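Side-chain contacts in uncharacterized hypothetical protein (Bacteroides vulgatus, PDB 4FMR), which is of unknown function but probably binds DNA, pairing an HU/IHF-like DNA-binding domain with an immunoglobulin-like domain: residues 33-38 with 57-62; 144-147 with 153-156. All blocks are in the same frame, centred on the assembly; numbering follows the deposited sequence.

Contact 1 (33-38 with 57-62)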
loop_
_atom_site.group_PDB
_atom_site.type_symbol
_atom_site.label_atom_id
_atom_site.label_comp_id
_atom_site.label_asym_id
_atom_site.label_seq_id
_atom_site.Cartn_x
_atom_site.Cartn_y
_atom_site.Cartn_z
ATOM N N ILE B 33 -7.157 14.009 7.722
ATOM C CA ILE B 33 -8.617 13.960 7.792
ATOM C C ILE B 33 -9.054 12.502 8.072
ATOM O O ILE B 33 -8.347 11.536 7.713
ATOM C CB ILE B 33 -9.331 14.565 6.554
ATOM C CG1 ILE B 33 -9.213 13.655 5.298
ATOM C CG2 ILE B 33 -8.891 16.014 6.291
ATOM C CD1 ILE B 33 -10.205 14.019 4.197
ATOM N N ASP B 34 -10.224 12.365 8.719
ATOM C CA ASP B 34 -10.817 11.081 9.074
ATOM C C ASP B 34 -12.208 10.990 8.459
ATOM O O ASP B 34 -12.583 11.877 7.696
ATOM C CB ASP B 34 -10.858 10.911 10.608
ATOM C CG ASP B 34 -11.571 12.031 11.367
ATOM O OD1 ASP B 34 -12.196 12.906 10.706
ATOM O OD2 ASP B 34 -11.469 12.059 12.612
ATOM N N LYS B 35 -12.988 9.963 8.841
ATOM C CA LYS B 35 -14.334 9.704 8.320
ATOM C C LYS B 35 -15.290 10.849 8.572
ATOM O O LYS B 35 -16.113 11.130 7.700
ATOM C CB LYS B 35 -14.923 8.411 8.898
ATOM C CG LYS B 35 -14.450 7.191 8.119
ATOM C CD LYS B 35 -15.219 5.910 8.471
ATOM C CE LYS B 35 -14.507 5.074 9.498
ATOM N NZ LYS B 35 -15.204 3.787 9.742
ATOM N N GLU B 36 -15.172 11.527 9.737
ATOM C CA GLU B 36 -16.035 12.641 10.109
ATOM C C GLU B 36 -15.889 13.804 9.125
ATOM O O GLU B 36 -16.893 14.330 8.684
ATOM C CB GLU B 36 -15.751 13.121 11.548
ATOM C CG GLU B 36 -16.790 14.139 12.001
ATOM C CD GLU B 36 -16.548 14.992 13.237
ATOM O OE1 GLU B 36 -15.383 15.132 13.677
ATOM O OE2 GLU B 36 -17.535 15.598 13.711
ATOM N N ILE B 37 -14.660 14.190 8.772
ATOM C CA ILE B 37 -14.399 15.297 7.838
ATOM C C ILE B 37 -14.833 14.887 6.399
ATOM O O ILE B 37 -15.470 15.685 5.695
ATOM C CB ILE B 37 -12.903 15.731 7.924
ATOM C CG1 ILE B 37 -12.604 16.327 9.334
ATOM C CG2 ILE B 37 -12.550 16.749 6.830
ATOM C CD1 ILE B 37 -11.146 16.039 9.855
ATOM N N ILE B 38 -14.518 13.633 5.996
ATOM C CA ILE B 38 -14.901 13.063 4.702
ATOM C C ILE B 38 -16.404 13.190 4.543
ATOM O O ILE B 38 -16.845 13.726 3.546
ATOM C CB ILE B 38 -14.416 11.592 4.542
ATOM C CG1 ILE B 38 -12.885 11.531 4.434
ATOM C CG2 ILE B 38 -15.101 10.891 3.333
ATOM C CD1 ILE B 38 -12.284 10.160 4.611
ATOM N N GLY B 57 -23.821 3.904 4.958
ATOM C CA GLY B 57 -23.240 3.350 3.732
ATOM C C GLY B 57 -21.752 3.059 3.839
ATOM O O GLY B 57 -21.302 1.994 3.416
ATOM N N ILE B 58 -20.980 3.986 4.443
ATOM C CA ILE B 58 -19.535 3.842 4.639
ATOM C C ILE B 58 -19.268 2.658 5.594
ATOM O O ILE B 58 -18.424 1.829 5.249
ATOM C CB ILE B 58 -18.819 5.136 5.118
ATOM C CG1 ILE B 58 -18.845 6.209 4.006
ATOM C CG2 ILE B 58 -17.350 4.830 5.570
ATOM C CD1 ILE B 58 -18.141 7.573 4.359
ATOM N N GLU B 59 -20.012 2.540 6.730
ATOM C CA GLU B 59 -19.814 1.408 7.647
ATOM C C GLU B 59 -20.125 0.078 6.956
ATOM O O GLU B 59 -19.396 -0.889 7.154
ATOM C CB GLU B 59 -20.647 1.527 8.953
ATOM C CG GLU B 59 -20.161 2.623 9.895
ATOM C CD GLU B 59 -18.673 2.620 10.213
ATOM O OE1 GLU B 59 -18.215 1.659 10.877
ATOM O OE2 GLU B 59 -17.968 3.581 9.810
ATOM N N LEU B 60 -21.181 0.057 6.141
ATOM C CA LEU B 60 -21.662 -1.087 5.383
ATOM C C LEU B 60 -20.624 -1.488 4.329
ATOM O O LEU B 60 -20.321 -2.676 4.189
ATOM C CB LEU B 60 -23.014 -0.700 4.739
ATOM C CG LEU B 60 -23.899 -1.789 4.123
ATOM C CD1 LEU B 60 -24.135 -2.961 5.101
ATOM C CD2 LEU B 60 -25.259 -1.199 3.728
HETATM N N MSE B 61 -20.079 -0.493 3.607
HETATM C CA MSE B 61 -19.075 -0.732 2.574
HETATM C C MSE B 61 -17.788 -1.316 3.221
HETATM O O MSE B 61 -17.217 -2.253 2.676
HETATM C CB MSE B 61 -18.812 0.571 1.794
HETATM C CG MSE B 61 -17.758 0.465 0.706
HETATM SE SE MSE B 61 -15.988 0.801 1.435
HETATM C CE MSE B 61 -16.203 2.691 1.963
ATOM N N GLU B 62 -17.365 -0.785 4.396
ATOM C CA GLU B 62 -16.167 -1.253 5.122
ATOM C C GLU B 62 -16.318 -2.704 5.594
ATOM O O GLU B 62 -15.347 -3.471 5.498
ATOM C CB GLU B 62 -15.858 -0.339 6.308
ATOM C CG GLU B 62 -15.442 1.038 5.812
ATOM C CD GLU B 62 -14.726 1.958 6.778
ATOM O OE1 GLU B 62 -14.717 1.663 7.997
ATOM O OE2 GLU B 62 -14.138 2.958 6.300
#
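Ile58 is the first residue of 57-62 to meet Lys35. Its CG2 branch lies 3.8 Å from CD of Lys35, and the two side chains run alongside each other, pointing opposite ways. Ile58 also packs on Leu39 and Met42 of helix 35-45. One residue on, Glu59 crosses the lysine at about a right angle. A bend at chi2 (-50°) brings the Glu59 carboxylate up to Lys35, whose NZ meets the syn lone pair of OE2 at 2.8 Å. Glu62, one helical turn after Ile58, comes from the direction opposite to Lys35, its chain extended beyond CG. Its OE1 also lies 2.8 Å from Lys35 NZ, but here the ammonium sits above the carboxylate plane, 41° out of it. OE2 of Glu62 accepts from Gly78 N of the second subunit. Lys35 follows the N-cap Asp34, and the contact joins the start of helix 35-45 to the middle of helix 51-70 in the HU/IHF-like domain. With an alanine in place of this lysine, both glutamates would probably lose their shared cation and Ile58 CG2 its contact with CD. One ammonium group between two carboxylates probably eases their repulsion, and Glu62 ties this network to the dimer interface.

Contact 2 (144-147 with 153-156)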
loop_
_atom_site.group_PDB
_atom_site.type_symbol
_atom_site.label_atom_id
_atom_site.label_comp_id
_atom_site.label_asym_id
_atom_site.label_seq_id
_atom_site.Cartn_x
_atom_site.Cartn_y
_atom_site.Cartn_z
ATOM N N THR B 144 7.939 3.471 4.039
ATOM C CA THR B 144 8.609 4.776 4.063
ATOM C C THR B 144 7.599 5.896 3.832
ATOM O O THR B 144 7.990 6.993 3.481
ATOM C CB THR B 144 9.729 4.836 3.010
ATOM O OG1 THR B 144 9.146 4.640 1.720
ATOM C CG2 THR B 144 10.857 3.818 3.279
ATOM N N ASP B 145 6.314 5.635 4.057
ATOM C CA ASP B 145 5.265 6.645 3.876
ATOM C C ASP B 145 4.834 7.284 5.239
ATOM O O ASP B 145 3.805 7.930 5.302
ATOM C CB ASP B 145 4.048 6.005 3.163
ATOM C CG ASP B 145 3.422 4.816 3.877
ATOM O OD1 ASP B 145 3.955 4.400 4.942
ATOM O OD2 ASP B 145 2.427 4.273 3.360
ATOM N N PHE B 146 5.628 7.088 6.310
ATOM C CA PHE B 146 5.379 7.571 7.668
ATOM C C PHE B 146 4.217 6.845 8.338
ATOM O O PHE B 146 3.631 7.375 9.278
ATOM C CB PHE B 146 5.189 9.089 7.762
ATOM C CG PHE B 146 6.496 9.719 8.182
ATOM C CD1 PHE B 146 7.454 10.057 7.239
ATOM C CD2 PHE B 146 6.814 9.867 9.526
ATOM C CE1 PHE B 146 8.658 10.625 7.627
ATOM C CE2 PHE B 146 8.036 10.410 9.916
ATOM C CZ PHE B 146 8.958 10.762 8.965
ATOM N N SER B 147 3.934 5.604 7.895
ATOM C CA SER B 147 3.041 4.683 8.575
ATOM C C SER B 147 3.949 3.866 9.502
ATOM O O SER B 147 5.104 3.615 9.151
ATOM C CB SER B 147 2.246 3.823 7.595
ATOM O OG SER B 147 3.121 2.960 6.891
ATOM N N ASN B 153 9.833 -0.707 16.307
ATOM C CA ASN B 153 10.773 0.362 16.006
ATOM C C ASN B 153 10.434 1.182 14.778
ATOM O O ASN B 153 9.923 0.691 13.786
ATOM C CB ASN B 153 12.191 -0.175 15.848
ATOM C CG ASN B 153 12.771 -0.635 17.163
ATOM O OD1 ASN B 153 13.034 0.161 18.077
ATOM N ND2 ASN B 153 12.926 -1.939 17.309
ATOM N N PHE B 154 10.790 2.453 14.866
ATOM C CA PHE B 154 10.611 3.423 13.817
ATOM C C PHE B 154 11.895 4.224 13.676
ATOM O O PHE B 154 12.516 4.564 14.687
ATOM C CB PHE B 154 9.398 4.329 14.121
ATOM C CG PHE B 154 8.980 5.116 12.906
ATOM C CD1 PHE B 154 8.206 4.527 11.909
ATOM C CD2 PHE B 154 9.421 6.431 12.719
ATOM C CE1 PHE B 154 7.867 5.240 10.758
ATOM C CE2 PHE B 154 9.081 7.141 11.556
ATOM C CZ PHE B 154 8.312 6.539 10.586
ATOM N N THR B 155 12.314 4.493 12.417
ATOM C CA THR B 155 13.511 5.298 12.142
ATOM C C THR B 155 13.123 6.635 11.495
ATOM O O THR B 155 12.418 6.665 10.500
ATOM C CB THR B 155 14.532 4.544 11.254
ATOM O OG1 THR B 155 14.874 3.306 11.872
ATOM C CG2 THR B 155 15.800 5.338 11.037
ATOM N N LEU B 156 13.674 7.718 12.018
ATOM C CA LEU B 156 13.519 9.073 11.504
ATOM C C LEU B 156 14.823 9.543 10.887
ATOM O O LEU B 156 15.853 9.511 11.556
ATOM C CB LEU B 156 13.104 10.038 12.632
ATOM C CG LEU B 156 11.764 9.785 13.269
ATOM C CD1 LEU B 156 11.759 10.240 14.710
ATOM C CD2 LEU B 156 10.668 10.405 12.457
#
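Phe146 reaches segment 153-156 with one side of its ring. The backbone here has a positive phi (70°), and CB does not point straight at the strand. A chi1 of -98° swings the ring over to the side chains of Phe154 and Leu156. From CB the side chain passes through CG to CD2 of Phe146, which lies 3.8 Å from CZ of Phe154. The next atom, CE2 of Phe146, meets two residues: Phe154 CE2 at 3.8 Å and Leu156 CD2 at 3.7 Å. CZ, at the tip, touches the same leucine methyl, which sits at the ring edge near its plane. The two phenylalanine rings meet obliquely, with centroids 5.5 Å apart and planes at 51°. This is buried packing in the immunoglobulin-like domain: the loop before strand 147-149 of one sheet covers strand 153-159 of the other. His235 stacks on the Phe146 ring. CE1 of Phe154 meets Ser147 O at the ring edge, at 3.6 Å. Asp145 shapes the loop in an Asx turn. Its OD1 accepts from Ser147 N at 3.2 Å, from above the carboxylate plane, and from Ser147 OG at 2.6 Å, on the syn side. OD2 of Asp145 is hydrogen-bonded to Ser105 OG of the second subunit.

Contact 1 closes before contact 2 opens, so the two follow each other along the chain. Their centres are 26 Å apart, and their nearest atoms about 13 Å, so they do not touch. They share no helix, strand or sheet. Contact 1 joins helices 35-45 and 51-70 in the HU/IHF-like DNA-binding domain. Contact 2 lies in the immunoglobulin-like domain, between the loop leading into strand 147-149, in the mixed sheet, and strand 153-159, in the antiparallel sheet. Contact 1 is partly buried, contact 2 fully so and nearer the centre of the chain. Both reach the second subunit, so each domain takes part in the dimer.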